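Local atomic coordinates of DUF1116 domain-containing protein (Enterococcus faecalis, PDB entry 3CLQ), a protein that is of unknown function but belongs to the AllG family, and so may be related to a subunit of oxamate carbamoyltransferase. Residues Gln12-Ala17 with Ser254-Thr259; Ser24-Val29 with Ala241-Asp246; Met320-Ala325 with Val355-Leu360; Val327-Gly332 with Ile397-Thr402. One frame throughout, in Å; residues are numbered along the deposited sequence.

Interaction 1. Residues Gln12-Ala17 with Ser254-Thr259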
loop_
_atom_site.group_PDB
_atom_site.type_symbol
_atom_site.label_atom_id
_atom_site.label_comp_id
_atom_site.label_asym_id
_atom_site.label_seq_id
_atom_site.Cartn_x
_atom_site.Cartn_y
_atom_site.Cartn_z
ATOM N N GLN B 12 20.356 27.456 -16.857
ATOM C CA GLN B 12 20.704 26.348 -17.739
ATOM C C GLN B 12 21.222 25.154 -16.968
ATOM O O GLN B 12 20.817 24.023 -17.221
ATOM C CB GLN B 12 21.749 26.764 -18.753
ATOM C CG GLN B 12 21.200 27.606 -19.885
ATOM C CD GLN B 12 22.263 28.490 -20.510
ATOM O OE1 GLN B 12 21.974 29.601 -20.948
ATOM N NE2 GLN B 12 23.508 28.004 -20.538
ATOM N N ALA B 13 22.119 25.405 -16.023
ATOM C CA ALA B 13 22.756 24.322 -15.303
ATOM C C ALA B 13 21.752 23.584 -14.422
ATOM O O ALA B 13 21.832 22.357 -14.264
ATOM C CB ALA B 13 23.906 24.825 -14.487
ATOM N N ASN B 14 20.805 24.318 -13.849
ATOM C CA ASN B 14 19.823 23.680 -12.994
ATOM C C ASN B 14 18.894 22.778 -13.808
ATOM O O ASN B 14 18.514 21.706 -13.356
ATOM C CB ASN B 14 19.058 24.716 -12.160
ATOM C CG ASN B 14 19.952 25.419 -11.129
ATOM O OD1 ASN B 14 21.176 25.473 -11.278
ATOM N ND2 ASN B 14 19.333 25.972 -10.086
ATOM N N GLU B 15 18.575 23.217 -15.021
ATOM C CA GLU B 15 17.818 22.433 -15.984
ATOM C C GLU B 15 18.447 21.060 -16.264
ATOM O O GLU B 15 17.767 20.021 -16.215
ATOM C CB GLU B 15 17.683 23.208 -17.288
ATOM C CG GLU B 15 16.900 22.462 -18.384
ATOM C CD GLU B 15 15.406 22.288 -18.058
ATOM O OE1 GLU B 15 14.840 23.174 -17.366
ATOM O OE2 GLU B 15 14.802 21.276 -18.500
ATOM N N GLU B 16 19.743 21.075 -16.574
ATOM C CA GLU B 16 20.506 19.856 -16.830
ATOM C C GLU B 16 20.597 19.004 -15.558
ATOM O O GLU B 16 20.346 17.795 -15.594
ATOM C CB GLU B 16 21.888 20.193 -17.426
ATOM C CG GLU B 16 22.864 19.013 -17.691
ATOM C CD GLU B 16 22.250 17.803 -18.469
ATOM O OE1 GLU B 16 21.158 17.929 -19.085
ATOM O OE2 GLU B 16 22.869 16.704 -18.462
ATOM N N ALA B 17 20.915 19.632 -14.434
ATOM C CA ALA B 17 21.049 18.894 -13.177
ATOM C C ALA B 17 19.750 18.227 -12.747
ATOM O O ALA B 17 19.737 17.031 -12.445
ATOM C CB ALA B 17 21.558 19.796 -12.084
ATOM N N SER B 254 25.716 24.762 -11.347
ATOM C CA SER B 254 24.427 24.416 -10.709
ATOM C C SER B 254 24.324 24.688 -9.192
ATOM O O SER B 254 25.211 24.323 -8.409
ATOM C CB SER B 254 24.044 22.963 -10.972
ATOM O OG SER B 254 22.992 22.545 -10.095
ATOM N N THR B 255 23.216 25.291 -8.777
ATOM C CA THR B 255 23.012 25.588 -7.360
ATOM C C THR B 255 22.034 24.614 -6.725
ATOM O O THR B 255 21.365 24.953 -5.744
ATOM C CB THR B 255 22.491 27.021 -7.155
ATOM O OG1 THR B 255 21.172 27.170 -7.712
ATOM C CG2 THR B 255 23.448 28.039 -7.819
ATOM N N ILE B 256 21.936 23.412 -7.284
ATOM C CA ILE B 256 21.050 22.415 -6.714
ATOM C C ILE B 256 21.719 21.624 -5.599
ATOM O O ILE B 256 22.857 21.160 -5.742
ATOM C CB ILE B 256 20.498 21.464 -7.793
ATOM C CG1 ILE B 256 19.778 22.283 -8.866
ATOM C CG2 ILE B 256 19.560 20.428 -7.182
ATOM C CD1 ILE B 256 18.765 21.509 -9.661
ATOM N N VAL B 257 21.002 21.484 -4.487
ATOM C CA VAL B 257 21.472 20.685 -3.354
ATOM C C VAL B 257 21.464 19.211 -3.704
ATOM O O VAL B 257 20.444 18.690 -4.078
ATOM C CB VAL B 257 20.565 20.879 -2.132
ATOM C CG1 VAL B 257 21.017 20.000 -0.996
ATOM C CG2 VAL B 257 20.597 22.318 -1.679
ATOM N N THR B 258 22.583 18.517 -3.591
ATOM C CA THR B 258 22.548 17.095 -3.942
ATOM C C THR B 258 22.729 16.127 -2.774
ATOM O O THR B 258 22.810 14.912 -2.989
ATOM C CB THR B 258 23.572 16.788 -4.987
ATOM O OG1 THR B 258 24.865 17.141 -4.485
ATOM C CG2 THR B 258 23.283 17.608 -6.215
ATOM N N THR B 259 22.776 16.664 -1.557
ATOM C CA THR B 259 22.916 15.896 -0.325
ATOM C C THR B 259 22.402 16.737 0.866
ATOM O O THR B 259 22.768 17.916 1.028
ATOM C CB THR B 259 24.423 15.586 -0.016
ATOM O OG1 THR B 259 24.981 14.705 -0.999
ATOM C CG2 THR B 259 24.587 14.970 1.377
#
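The carboxamide of N14 grips T255 at two points. OD1 of N14 accepts the backbone N-H of T255 at 3.2 Å (OD1 to N), a fairly straight bond at 160°, although the donor stands tilted 30° from the carbonyl plane. On the other arm of the same amide, ND2 of N14 donates an N-H to OG1 of T255, also at 3.2 Å, with the hydroxyl oxygen lying almost exactly in the amide plane. With both ends engaged, the rotation of the amide is fixed. I256 then comes over one face of it: its CG1 sits above CG of N14 at 3.9 Å, while its CD1 reaches on to the helix backbone, 3.7 Å from the carbonyl O of N14. A17 and A13, on the same side of the helix, supply bare methyl groups. CB of A17 touches OG of S254 at 3.7 Å, and CB of A13 rests 3.6 Å from the backbone N of S254. S254 itself forms an ST turn, OG taking the N-H of I256 at 3.1 Å, which shapes the backbone where helix 6-23 meets the lead-in to strand 257-263. With OG anti to the backbone N of S254 (chi1 166°), it lies beside the carbonyl carbon, on the side where the chain runs on to the N-H of I256. Further out, OG1 of T255 has a second partner in the carboxylate of D370, consistent with a hydroxyl that accepts from N14 and donates to the acid. T349 of strand 348-352 packs against both N14 and I256, and V18, further along helix 6-23, also touches I256.

Interaction 2. Residues Ser24-Val29 with Ala241-Asp246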
loop_
_atom_site.group_PDB
_atom_site.type_symbol
_atom_site.label_atom_id
_atom_site.label_comp_id
_atom_site.label_asym_id
_atom_site.label_seq_id
_atom_site.Cartn_x
_atom_site.Cartn_y
_atom_site.Cartn_z
ATOM N N SER B 24 16.829 9.816 -13.773
ATOM C CA SER B 24 17.492 8.660 -13.207
ATOM C C SER B 24 16.474 7.581 -12.950
ATOM O O SER B 24 15.322 7.868 -12.637
ATOM C CB SER B 24 18.151 9.001 -11.902
ATOM O OG SER B 24 19.266 9.813 -12.147
ATOM N N LYS B 25 16.907 6.334 -13.069
ATOM C CA LYS B 25 16.029 5.223 -12.839
ATOM C C LYS B 25 16.793 4.167 -12.067
ATOM O O LYS B 25 17.350 3.245 -12.640
ATOM C CB LYS B 25 15.513 4.685 -14.169
ATOM C CG LYS B 25 14.025 4.426 -14.180
ATOM C CD LYS B 25 13.381 4.758 -15.544
ATOM C CE LYS B 25 13.478 3.617 -16.527
ATOM N NZ LYS B 25 13.034 2.293 -15.970
ATOM N N PRO B 26 16.805 4.306 -10.744
ATOM C CA PRO B 26 17.482 3.415 -9.801
ATOM C C PRO B 26 16.896 2.005 -9.813
ATOM O O PRO B 26 15.695 1.829 -9.524
ATOM C CB PRO B 26 17.187 4.050 -8.449
ATOM C CG PRO B 26 16.741 5.432 -8.756
ATOM C CD PRO B 26 16.084 5.392 -10.066
ATOM N N ILE B 27 17.733 1.019 -10.136
ATOM C CA ILE B 27 17.334 -0.392 -10.160
ATOM C C ILE B 27 18.033 -1.193 -9.064
ATOM O O ILE B 27 19.262 -1.174 -8.938
ATOM C CB ILE B 27 17.641 -1.052 -11.523
ATOM C CG1 ILE B 27 17.054 -0.211 -12.674
ATOM C CG2 ILE B 27 17.114 -2.504 -11.566
ATOM C CD1 ILE B 27 15.539 -0.028 -12.627
ATOM N N LEU B 28 17.248 -1.892 -8.255
ATOM C CA LEU B 28 17.851 -2.721 -7.237
ATOM C C LEU B 28 18.332 -3.943 -7.956
ATOM O O LEU B 28 17.499 -4.707 -8.484
ATOM C CB LEU B 28 16.833 -3.115 -6.183
ATOM C CG LEU B 28 17.367 -4.159 -5.206
ATOM C CD1 LEU B 28 18.684 -3.704 -4.557
ATOM C CD2 LEU B 28 16.336 -4.400 -4.153
ATOM N N VAL B 29 19.657 -4.123 -8.006
ATOM C CA VAL B 29 20.212 -5.256 -8.758
ATOM C C VAL B 29 20.827 -6.373 -7.922
ATOM O O VAL B 29 20.959 -7.502 -8.390
ATOM C CB VAL B 29 21.191 -4.836 -9.893
ATOM C CG1 VAL B 29 20.496 -3.901 -10.877
ATOM C CG2 VAL B 29 22.505 -4.222 -9.336
ATOM N N ALA B 241 17.071 7.367 -3.797
ATOM C CA ALA B 241 17.304 8.816 -3.857
ATOM C C ALA B 241 18.793 9.169 -4.045
ATOM O O ALA B 241 19.148 10.063 -4.827
ATOM C CB ALA B 241 16.733 9.506 -2.628
ATOM N N LYS B 242 19.654 8.461 -3.320
ATOM C CA LYS B 242 21.080 8.708 -3.410
ATOM C C LYS B 242 21.552 8.462 -4.831
ATOM O O LYS B 242 22.364 9.216 -5.392
ATOM C CB LYS B 242 21.826 7.794 -2.459
ATOM C CG LYS B 242 23.320 7.781 -2.682
ATOM C CD LYS B 242 23.943 9.152 -2.519
ATOM C CE LYS B 242 25.404 9.025 -2.163
ATOM N NZ LYS B 242 26.142 10.326 -2.379
ATOM N N CYS B 243 21.028 7.390 -5.409
ATOM C CA CYS B 243 21.352 7.026 -6.768
ATOM C C CYS B 243 20.909 8.099 -7.771
ATOM O O CYS B 243 21.691 8.485 -8.630
ATOM C CB CYS B 243 20.739 5.678 -7.094
ATOM S SG CYS B 243 20.965 5.141 -8.801
ATOM N N ALA B 244 19.677 8.588 -7.656
ATOM C CA ALA B 244 19.216 9.688 -8.506
ATOM C C ALA B 244 19.981 11.000 -8.256
ATOM O O ALA B 244 20.567 11.582 -9.173
ATOM C CB ALA B 244 17.737 9.904 -8.314
ATOM N N LEU B 245 19.982 11.464 -7.012
ATOM C CA LEU B 245 20.720 12.663 -6.642
ATOM C C LEU B 245 22.187 12.723 -7.143
ATOM O O LEU B 245 22.607 13.714 -7.753
ATOM C CB LEU B 245 20.661 12.870 -5.144
ATOM C CG LEU B 245 19.555 13.788 -4.610
ATOM C CD1 LEU B 245 18.896 14.520 -5.752
ATOM C CD2 LEU B 245 18.538 13.042 -3.785
ATOM N N ASP B 246 22.960 11.667 -6.913
ATOM C CA ASP B 246 24.356 11.647 -7.392
ATOM C C ASP B 246 24.508 11.888 -8.889
ATOM O O ASP B 246 25.558 12.378 -9.343
ATOM C CB ASP B 246 25.033 10.330 -7.059
ATOM C CG ASP B 246 25.368 10.206 -5.605
ATOM O OD1 ASP B 246 25.035 11.130 -4.813
ATOM O OD2 ASP B 246 25.980 9.175 -5.259
#
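C243 and A244, consecutive on helix 234-247, meet S24 and P26 where the chain leaves helix 6-23 and enters strand 26-33. The arrangement is helix-on-sheet packing: strand 26-33 is an inner strand of a four-stranded antiparallel sheet, and helix 234-247 lies against its beginning. Along the helix, A241 comes first, turned away from the strand and packed on Y313 of helix 309-313. C243 points the other way. Its SG, anti to the backbone N (chi1 176°), is carried over to the ring of P26, where it lies 3.9 Å from CB of P26 and 4.0 Å from CA of P26. The same side chain also leans on I118 and N120 of the neighbouring strand 114-120, while the backbone O of C243 accepts a hydrogen bond from ND2 of N125. A244 follows as the seat for S24, the first residue past the end of helix 6-23. No hydrogen bond joins the two segments. The hydroxyl of S24 is held instead by ND2 of N120 and by the carbonyl O of R20, one turn back. CB and OG of S24 both lie 3.6 Å from CA of A244, and CB of S24 is 3.7 Å from CB of A244.

Interaction 3. Residues Met320-Ala325 with Val355-Leu360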
loop_
_atom_site.group_PDB
_atom_site.type_symbol
_atom_site.label_atom_id
_atom_site.label_comp_id
_atom_site.label_asym_id
_atom_site.label_seq_id
_atom_site.Cartn_x
_atom_site.Cartn_y
_atom_site.Cartn_z
HETATM N N MSE B 320 5.015 15.091 2.320
HETATM C CA MSE B 320 4.071 15.097 3.423
HETATM C C MSE B 320 2.627 14.839 2.989
HETATM O O MSE B 320 1.986 13.927 3.482
HETATM C CB MSE B 320 4.155 16.450 4.104
HETATM C CG MSE B 320 4.198 16.422 5.605
HETATM SE SE MSE B 320 4.379 18.258 6.273
HETATM C CE MSE B 320 3.546 17.909 8.030
ATOM N N ALA B 321 2.123 15.636 2.054
ATOM C CA ALA B 321 0.707 15.584 1.663
ATOM C C ALA B 321 0.193 14.205 1.277
ATOM O O ALA B 321 -0.993 13.931 1.398
ATOM C CB ALA B 321 0.439 16.548 0.527
ATOM N N ALA B 322 1.081 13.356 0.788
ATOM C CA ALA B 322 0.720 12.037 0.280
ATOM C C ALA B 322 0.398 11.058 1.401
ATOM O O ALA B 322 -0.140 9.986 1.155
ATOM C CB ALA B 322 1.846 11.487 -0.546
ATOM N N ALA B 323 0.701 11.442 2.634
ATOM C CA ALA B 323 0.712 10.499 3.718
ATOM C C ALA B 323 -0.025 11.041 4.918
ATOM O O ALA B 323 0.585 11.212 5.992
ATOM C CB ALA B 323 2.141 10.215 4.092
ATOM N N PRO B 324 -1.333 11.319 4.761
ATOM C CA PRO B 324 -2.073 11.839 5.881
ATOM C C PRO B 324 -2.035 10.890 7.074
ATOM O O PRO B 324 -2.285 11.310 8.183
ATOM C CB PRO B 324 -3.499 11.977 5.336
ATOM C CG PRO B 324 -3.563 11.090 4.192
ATOM C CD PRO B 324 -2.184 11.160 3.583
ATOM N N ALA B 325 -1.729 9.625 6.867
ATOM C CA ALA B 325 -1.597 8.715 8.009
ATOM C C ALA B 325 -0.598 9.184 9.102
ATOM O O ALA B 325 -0.736 8.833 10.277
ATOM C CB ALA B 325 -1.238 7.316 7.536
ATOM N N VAL B 355 6.719 10.863 -10.605
ATOM C CA VAL B 355 6.385 10.575 -9.208
ATOM C C VAL B 355 5.458 11.671 -8.675
ATOM O O VAL B 355 5.871 12.822 -8.494
ATOM C CB VAL B 355 7.654 10.527 -8.340
ATOM C CG1 VAL B 355 7.331 10.150 -6.895
ATOM C CG2 VAL B 355 8.646 9.584 -8.936
ATOM N N THR B 356 4.208 11.325 -8.421
ATOM C CA THR B 356 3.212 12.341 -8.201
ATOM C C THR B 356 2.394 12.140 -6.912
ATOM O O THR B 356 2.334 11.040 -6.378
ATOM C CB THR B 356 2.275 12.386 -9.423
ATOM O OG1 THR B 356 1.684 11.100 -9.605
ATOM C CG2 THR B 356 3.063 12.738 -10.698
ATOM N N ILE B 357 1.748 13.201 -6.430
ATOM C CA ILE B 357 0.928 13.138 -5.220
ATOM C C ILE B 357 -0.548 13.312 -5.517
ATOM O O ILE B 357 -1.006 14.405 -5.847
ATOM C CB ILE B 357 1.305 14.245 -4.249
ATOM C CG1 ILE B 357 2.814 14.212 -3.936
ATOM C CG2 ILE B 357 0.474 14.134 -2.982
ATOM C CD1 ILE B 357 3.303 15.531 -3.447
ATOM N N PRO B 358 -1.321 12.237 -5.368
ATOM C CA PRO B 358 -2.720 12.215 -5.771
ATOM C C PRO B 358 -3.543 13.363 -5.174
ATOM O O PRO B 358 -4.164 14.142 -5.911
ATOM C CB PRO B 358 -3.196 10.877 -5.229
ATOM C CG PRO B 358 -1.980 10.039 -5.265
ATOM C CD PRO B 358 -0.907 10.952 -4.792
ATOM N N VAL B 359 -3.544 13.484 -3.854
ATOM C CA VAL B 359 -4.412 14.490 -3.247
ATOM C C VAL B 359 -4.143 15.916 -3.781
ATOM O O VAL B 359 -5.038 16.741 -3.801
ATOM C CB VAL B 359 -4.391 14.433 -1.696
ATOM C CG1 VAL B 359 -3.108 15.012 -1.161
ATOM C CG2 VAL B 359 -5.623 15.138 -1.123
ATOM N N LEU B 360 -2.920 16.197 -4.223
ATOM C CA LEU B 360 -2.636 17.486 -4.873
ATOM C C LEU B 360 -2.798 17.404 -6.399
ATOM O O LEU B 360 -1.907 17.821 -7.152
ATOM C CB LEU B 360 -1.227 17.954 -4.526
ATOM C CG LEU B 360 -1.030 18.813 -3.267
ATOM C CD1 LEU B 360 -2.306 18.968 -2.408
ATOM C CD2 LEU B 360 0.142 18.331 -2.444
#
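The peptide plane linking A321 to A322 is the flat group here, and segment 355-360 approaches one of its faces. I357 puts CG2 over the A322 end of the plane, near its N and CA, and V359 brings CG1 over the same face further out, 3.5 Å from the carbonyl O of A321 and well off the plane rather than at its edge. I357 is able to do this because CG2 lies anti to its backbone N (chi1 -54° for the other branch, CG1), which aims this methyl group at the turn. Beside the plane, the methyl groups of the two alanines also touch segment 355-360. CB of A322 rests 3.9 Å from CG2 of I357. CB of A321 projects between three branched residues: CD2 of L360 at 3.5 Å, CG1 of V359 at 4.2 Å and CG2 of I357 at 4.3 Å. No hydrogen bond crosses; apart from the V359 methyl on that carbonyl O, the contact is apolar. A 3-10 turn at 321-322, closed by a hydrogen bond from N of A323 to O of M320 (2.9 Å), thus packs on strand 356-357, an outer strand of a three-stranded antiparallel sheet, and on the residues just after it. Helix 334-343 lies behind A321, with L338 touching its side chain, OG of S341 hydrogen-bonded to its backbone N, and K342 beside L360. M363 of strand 363-369 backs I357, and P324 and P358 each pack on the other's counterpart in the second subunit.

Interaction 4. Residues Val327-Gly332 with Ile397-Thr402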
loop_
_atom_site.group_PDB
_atom_site.type_symbol
_atom_site.label_atom_id
_atom_site.label_comp_id
_atom_site.label_asym_id
_atom_site.label_seq_id
_atom_site.Cartn_x
_atom_site.Cartn_y
_atom_site.Cartn_z
ATOM N N VAL B 327 0.157 12.301 10.305
ATOM C CA VAL B 327 -0.117 13.494 11.091
ATOM C C VAL B 327 -0.054 13.342 12.629
ATOM O O VAL B 327 0.586 14.147 13.302
ATOM C CB VAL B 327 -1.415 14.211 10.574
ATOM C CG1 VAL B 327 -2.014 15.172 11.603
ATOM C CG2 VAL B 327 -1.101 14.938 9.247
ATOM N N PRO B 328 -0.712 12.324 13.205
ATOM C CA PRO B 328 -0.555 12.274 14.666
ATOM C C PRO B 328 0.815 11.741 15.134
ATOM O O PRO B 328 1.199 11.958 16.284
ATOM C CB PRO B 328 -1.695 11.352 15.113
ATOM C CG PRO B 328 -1.904 10.447 13.958
ATOM C CD PRO B 328 -1.614 11.266 12.708
ATOM N N LEU B 329 1.548 11.057 14.264
ATOM C CA LEU B 329 2.883 10.615 14.639
ATOM C C LEU B 329 3.932 11.731 14.471
ATOM O O LEU B 329 4.897 11.824 15.236
ATOM C CB LEU B 329 3.293 9.352 13.863
ATOM C CG LEU B 329 4.787 8.962 13.943
ATOM C CD1 LEU B 329 5.205 8.559 15.354
ATOM C CD2 LEU B 329 5.152 7.871 12.937
ATOM N N VAL B 330 3.747 12.582 13.474
ATOM C CA VAL B 330 4.771 13.557 13.166
ATOM C C VAL B 330 4.332 14.931 13.575
ATOM O O VAL B 330 5.131 15.867 13.588
ATOM C CB VAL B 330 5.106 13.575 11.674
ATOM C CG1 VAL B 330 5.715 14.918 11.291
ATOM C CG2 VAL B 330 6.038 12.400 11.313
ATOM N N GLY B 331 3.059 15.054 13.920
ATOM C CA GLY B 331 2.540 16.308 14.433
ATOM C C GLY B 331 1.967 17.138 13.312
ATOM O O GLY B 331 2.041 16.765 12.138
ATOM N N GLY B 332 1.375 18.260 13.680
ATOM C CA GLY B 332 0.795 19.167 12.713
ATOM C C GLY B 332 -0.643 18.842 12.371
ATOM O O GLY B 332 -1.264 18.009 13.028
ATOM N N ILE B 397 12.021 7.733 20.157
ATOM C CA ILE B 397 11.115 8.098 21.234
ATOM C C ILE B 397 10.125 9.180 20.799
ATOM O O ILE B 397 9.673 9.981 21.612
ATOM C CB ILE B 397 11.857 8.423 22.602
ATOM C CG1 ILE B 397 12.458 9.837 22.650
ATOM C CG2 ILE B 397 12.926 7.389 22.910
ATOM C CD1 ILE B 397 13.240 10.222 21.419
ATOM N N GLY B 398 9.773 9.178 19.509
ATOM C CA GLY B 398 8.810 10.138 18.955
ATOM C C GLY B 398 9.239 10.606 17.581
ATOM O O GLY B 398 10.189 10.062 17.025
ATOM N N ALA B 399 8.544 11.604 17.031
ATOM C CA ALA B 399 8.898 12.160 15.711
ATOM C C ALA B 399 8.354 13.553 15.481
ATOM O O ALA B 399 7.442 14.010 16.202
ATOM C CB ALA B 399 8.431 11.261 14.595
ATOM N N GLY B 400 8.898 14.229 14.470
ATOM C CA GLY B 400 8.518 15.617 14.271
ATOM C C GLY B 400 9.223 16.328 13.146
ATOM O O GLY B 400 9.968 15.700 12.420
ATOM N N LEU B 401 8.984 17.639 13.038
ATOM C CA LEU B 401 9.542 18.509 11.994
ATOM C C LEU B 401 10.883 19.188 12.376
ATOM O O LEU B 401 11.062 19.707 13.490
ATOM C CB LEU B 401 8.505 19.577 11.625
ATOM C CG LEU B 401 8.799 20.752 10.677
ATOM C CD1 LEU B 401 7.486 21.341 10.168
ATOM C CD2 LEU B 401 9.611 21.865 11.337
ATOM N N THR B 402 11.820 19.201 11.444
ATOM C CA THR B 402 13.073 19.882 11.669
ATOM C C THR B 402 13.528 20.650 10.408
ATOM O O THR B 402 12.888 20.585 9.357
ATOM C CB THR B 402 14.142 18.883 12.177
ATOM O OG1 THR B 402 15.178 19.594 12.861
ATOM C CG2 THR B 402 14.741 18.061 11.051
#
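L329 and V330 reach A399 through their first torsions. In L329, CG stands anti to the backbone N (chi1 167°), which swings a side chain whose first bond runs past the strand round to it, so that CD1 of L329 ends 4.3 Å from CB of A399. In V330 the branch CG2, anti to the carbonyl carbon, meets that same methyl group at 4.2 Å, while CG1 of V330 lies 4.2 Å from CA of G400. A399 thus has two hydrophobic neighbours, and its CB also lies 3.6 Å from the carbonyl O of L329. The nearest CA atoms are those of V330 and G400, 4.4 Å apart. Here the carbonyl O of V330 receives a CA-H...O contact from G400, CA to O 3.5 Å and nearly linear at 170°. No conventional hydrogen bond crosses the contact. The strand's backbone is bonded on its own account: A399 is hydrogen-bonded to P290, and G400 to T385, which is on strand 383-388. N384 of that strand packs on V330 as well. On the helix side, N of G331 bonds back to O of V327 at 2.7 Å, and G331 itself leaves the helix with positive phi (93°). The arrangement is a one-turn helix, followed by a glycine of positive phi, whose C-terminal residues L329 and V330 lie on strand 396-402 of a two-stranded antiparallel sheet.

How the interactions relate
Every touching residue is buried in interactions 1 and 2, whereas interactions 3 and 4 include partly exposed ones (V359 and L360; L329 and L401). Interactions 1 and 2 form a pair: helix 6-23 runs on into strand 26-33, helix 234-247 leads to strand 257-263, interaction 2 is nested within the chain loop closed by interaction 1, and the two touch where L245 meets T258. Only interaction 1 has true hydrogen bonds between its segments; interaction 2 is packing of small residues. Interactions 3 and 4, about 17 Å apart between centres, interleave along the chain. Neither has a conventional hydrogen bond between its segments, interaction 4 adding a CA-H...O contact, and both have residues packing on the second subunit, which interactions 1 and 2 lack.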